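Local coordinates for acyl-coenzyme A oxidase (Caenorhabditis elegans, PDB 5K3J), which catalyses, with FAD as cofactor, the first, desaturating step of peroxisomal beta-oxidation that shortens the side chains of ascaroside pheromones, acting on asc-omega-C5-CoA, at residues A[204-209]-A[268-273]. Residues are numbered along the deposited sequence; the frame is centred on the assembly and turned at random.
Sequences LIIKRN and CKVEAD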
ATOM      1  N   LEU A 204      35.148 -10.987  -8.916  1.00 34.27           N
ATOM      2  CA  LEU A 204      36.221 -11.934  -9.215  1.00 36.58           C
ATOM      3  C   LEU A 204      37.566 -11.233  -9.377  1.00 40.32           C
ATOM      4  O   LEU A 204      37.712 -10.319 -10.189  1.00 42.59           O
ATOM      5  CB  LEU A 204      35.891 -12.733 -10.475  1.00 36.57           C
ATOM      6  CG  LEU A 204      36.960 -13.725 -10.931  1.00 33.77           C
ATOM      7  CD1 LEU A 204      37.384 -14.653  -9.798  1.00 34.27           C
ATOM      8  CD2 LEU A 204      36.470 -14.525 -12.132  1.00 33.04           C
ATOM      9  N   ILE A 205      38.548 -11.674  -8.596  1.00 43.84           N
ATOM     10  CA  ILE A 205      39.882 -11.083  -8.612  1.00 45.47           C
ATOM     11  C   ILE A 205      40.965 -12.121  -8.904  1.00 45.82           C
ATOM     12  O   ILE A 205      41.103 -13.107  -8.182  1.00 47.63           O
ATOM     13  CB  ILE A 205      40.201 -10.396  -7.270  1.00 46.85           C
ATOM     14  CG1 ILE A 205      39.157  -9.323  -6.951  1.00 47.91           C
ATOM     15  CG2 ILE A 205      41.597  -9.797  -7.297  1.00 46.76           C
ATOM     16  CD1 ILE A 205      39.340  -8.674  -5.589  1.00 44.66           C
ATOM     17  N   ILE A 206      41.736 -11.890  -9.962  1.00 63.99           N
ATOM     18  CA  ILE A 206      42.815 -12.796 -10.345  1.00 69.91           C
ATOM     19  C   ILE A 206      44.140 -12.032 -10.414  1.00 73.28           C
ATOM     20  O   ILE A 206      44.398 -11.311 -11.381  1.00 72.62           O
ATOM     21  CB  ILE A 206      42.500 -13.487 -11.694  1.00 74.42           C
ATOM     22  CG1 ILE A 206      41.365 -14.499 -11.509  1.00 72.42           C
ATOM     23  CG2 ILE A 206      43.729 -14.179 -12.268  1.00 75.82           C
ATOM     24  CD1 ILE A 206      40.705 -14.934 -12.801  1.00 70.08           C
ATOM     25  N   LYS A 207      44.954 -12.197  -9.367  1.00 73.21           N
ATOM     26  CA  LYS A 207      46.216 -11.470  -9.171  1.00 74.07           C
ATOM     27  C   LYS A 207      46.103 -10.021  -9.638  1.00 72.24           C
ATOM     28  O   LYS A 207      46.673  -9.634 -10.659  1.00 71.22           O
ATOM     29  CB  LYS A 207      47.365 -12.183  -9.889  1.00 78.50           C
ATOM     30  CG  LYS A 207      47.488 -13.665  -9.544  1.00 83.03           C
ATOM     31  CD  LYS A 207      47.639 -13.891  -8.041  1.00 86.89           C
ATOM     32  CE  LYS A 207      47.720 -15.376  -7.702  1.00 86.39           C
ATOM     33  NZ  LYS A 207      47.883 -15.608  -6.237  1.00 82.04           N
ATOM     34  N   ARG A 208      45.383  -9.236  -8.839  1.00 59.22           N
ATOM     35  CA  ARG A 208      44.740  -7.986  -9.253  1.00 64.29           C
ATOM     36  C   ARG A 208      44.414  -7.922 -10.738  1.00 61.08           C
ATOM     37  O   ARG A 208      45.130  -7.311 -11.534  1.00 60.79           O
ATOM     38  CB  ARG A 208      45.565  -6.757  -8.863  1.00 73.35           C
ATOM     39  CG  ARG A 208      44.670  -5.546  -8.503  1.00 79.24           C
ATOM     40  CD  ARG A 208      43.953  -4.942  -9.729  1.00 79.13           C
ATOM     41  NE  ARG A 208      42.561  -4.567  -9.472  1.00 78.61           N
ATOM     42  CZ  ARG A 208      42.108  -3.315  -9.492  1.00 74.22           C
ATOM     43  NH1 ARG A 208      42.937  -2.310  -9.750  1.00 69.78           N
ATOM     44  NH2 ARG A 208      40.826  -3.061  -9.254  1.00 71.85           N
ATOM     45  N   ASN A 209      43.314  -8.574 -11.082  1.00 69.52           N
ATOM     46  CA  ASN A 209      42.559  -8.267 -12.281  1.00 69.45           C
ATOM     47  C   ASN A 209      41.095  -8.360 -11.876  1.00 66.00           C
ATOM     48  O   ASN A 209      40.694  -9.318 -11.218  1.00 61.90           O
ATOM     49  CB  ASN A 209      42.898  -9.224 -13.425  1.00 76.08           C
ATOM     50  CG  ASN A 209      43.451  -8.505 -14.645  1.00 78.17           C
ATOM     51  OD1 ASN A 209      42.974  -8.695 -15.765  1.00 77.94           O
ATOM     52  ND2 ASN A 209      44.454  -7.662 -14.428  1.00 72.53           N
ATOM     53  N   CYS A 268      31.648 -19.495 -18.546  1.00 53.03           N
ATOM     54  CA  CYS A 268      32.969 -18.969 -18.194  1.00 52.36           C
ATOM     55  C   CYS A 268      33.854 -19.997 -17.485  1.00 49.92           C
ATOM     56  O   CYS A 268      33.387 -21.062 -17.077  1.00 48.56           O
ATOM     57  CB  CYS A 268      32.833 -17.726 -17.312  1.00 58.00           C
ATOM     58  SG  CYS A 268      33.006 -18.033 -15.535  1.00 59.91           S
ATOM     59  N   LYS A 269      35.135 -19.663 -17.337  1.00 42.24           N
ATOM     60  CA  LYS A 269      36.108 -20.552 -16.704  1.00 42.49           C
ATOM     61  C   LYS A 269      37.212 -19.821 -15.942  1.00 43.66           C
ATOM     62  O   LYS A 269      37.592 -18.701 -16.288  1.00 47.13           O
ATOM     63  CB  LYS A 269      36.780 -21.444 -17.745  1.00 44.82           C
ATOM     64  CG  LYS A 269      35.940 -22.573 -18.286  1.00 47.30           C
ATOM     65  CD  LYS A 269      36.808 -23.496 -19.113  1.00 48.94           C
ATOM     66  CE  LYS A 269      35.988 -24.284 -20.112  1.00 46.32           C
ATOM     67  NZ  LYS A 269      36.868 -25.012 -21.067  1.00 42.77           N
ATOM     68  N   VAL A 270      37.727 -20.484 -14.911  1.00 34.31           N
ATOM     69  CA  VAL A 270      39.006 -20.129 -14.302  1.00 36.41           C
ATOM     70  C   VAL A 270      39.834 -21.405 -14.172  1.00 39.01           C
ATOM     71  O   VAL A 270      39.475 -22.306 -13.417  1.00 34.28           O
ATOM     72  CB  VAL A 270      38.844 -19.474 -12.920  1.00 37.57           C
ATOM     73  CG1 VAL A 270      40.170 -19.488 -12.171  1.00 40.47           C
ATOM     74  CG2 VAL A 270      38.317 -18.050 -13.058  1.00 35.98           C
ATOM     75  N   GLU A 271      40.930 -21.488 -14.921  1.00 63.86           N
ATOM     76  CA  GLU A 271      41.774 -22.676 -14.900  1.00 62.00           C
ATOM     77  C   GLU A 271      42.682 -22.673 -13.676  1.00 62.57           C
ATOM     78  O   GLU A 271      42.905 -21.628 -13.065  1.00 65.46           O
ATOM     79  CB  GLU A 271      42.611 -22.763 -16.178  1.00 65.83           C
ATOM     80  CG  GLU A 271      41.808 -22.684 -17.465  1.00 69.19           C
ATOM     81  CD  GLU A 271      41.328 -24.040 -17.949  1.00 79.71           C
ATOM     82  OE1 GLU A 271      41.483 -24.323 -19.157  1.00 78.95           O
ATOM     83  OE2 GLU A 271      40.796 -24.819 -17.130  1.00 85.54           O
ATOM     84  N   ALA A 272      43.217 -23.844 -13.338  1.00 36.11           N
ATOM     85  CA  ALA A 272      44.055 -24.022 -12.150  1.00 34.14           C
ATOM     86  C   ALA A 272      45.252 -23.068 -12.127  1.00 37.77           C
ATOM     87  O   ALA A 272      45.760 -22.730 -11.058  1.00 39.24           O
ATOM     88  CB  ALA A 272      44.535 -25.460 -12.060  1.00 28.74           C
ATOM     89  N   ASP A 273      45.699 -22.637 -13.302  1.00 98.26           N
ATOM     90  CA  ASP A 273      46.815 -21.706 -13.397  1.00 97.04           C
ATOM     91  C   ASP A 273      46.358 -20.253 -13.321  1.00 96.56           C
ATOM     92  O   ASP A 273      47.176 -19.334 -13.375  1.00100.99           O
ATOM     93  CB  ASP A 273      47.597 -21.928 -14.691  1.00 99.25           C
ATOM     94  CG  ASP A 273      46.720 -21.891 -15.928  1.00102.30           C
ATOM     95  OD1 ASP A 273      45.544 -21.500 -15.821  1.00 96.10           O
ATOM     96  OD2 ASP A 273      47.215 -22.265 -17.015  1.00100.90           O
TER
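Val270 meets Leu204 and Ile206 across this contact, and all of the touching is done by methyl groups. In sequence order along 268-273, Lys269 pairs through its backbone with Val277, which makes the short antiparallel ribbon of 269-270 and 276-277. Val270 follows and carries the contact. Its CG2 lies anti to the carbonyl carbon and points at the other segment. CG2 is 3.9 Å from CD1 of Ile206 and 4.1 Å from CD2 of Leu204. Both pairs meet tip to tip. One valine methyl thus serves Leu204 and Ile206, which lie two apart along the 204-209 segment. In Leu204, CG is anti to the backbone N (chi1 178°), and the leucine extends toward the valine. The CA atoms of Ile206 and Val270 are 9.2 Å apart, a gap bridged by side chains alone. Tyr276 touches all three residues, and Phe174 packs on Leu204 and Val270. The O of Val270 accepts a hydrogen bond from Arg260 NH1. On the other segment, Ile206 N bonds to Asn209 O at 3.0 Å and closes the turn into strand 210-219. The bound ascaroside-CoA is about 13 Å from the side chain of Leu204, so the contact does not line its pocket. The arrangement is a small apolar layer between a beta-hairpin and a two-stranded ribbon, at the edge of the beta-domain of the acyl-CoA oxidase fold.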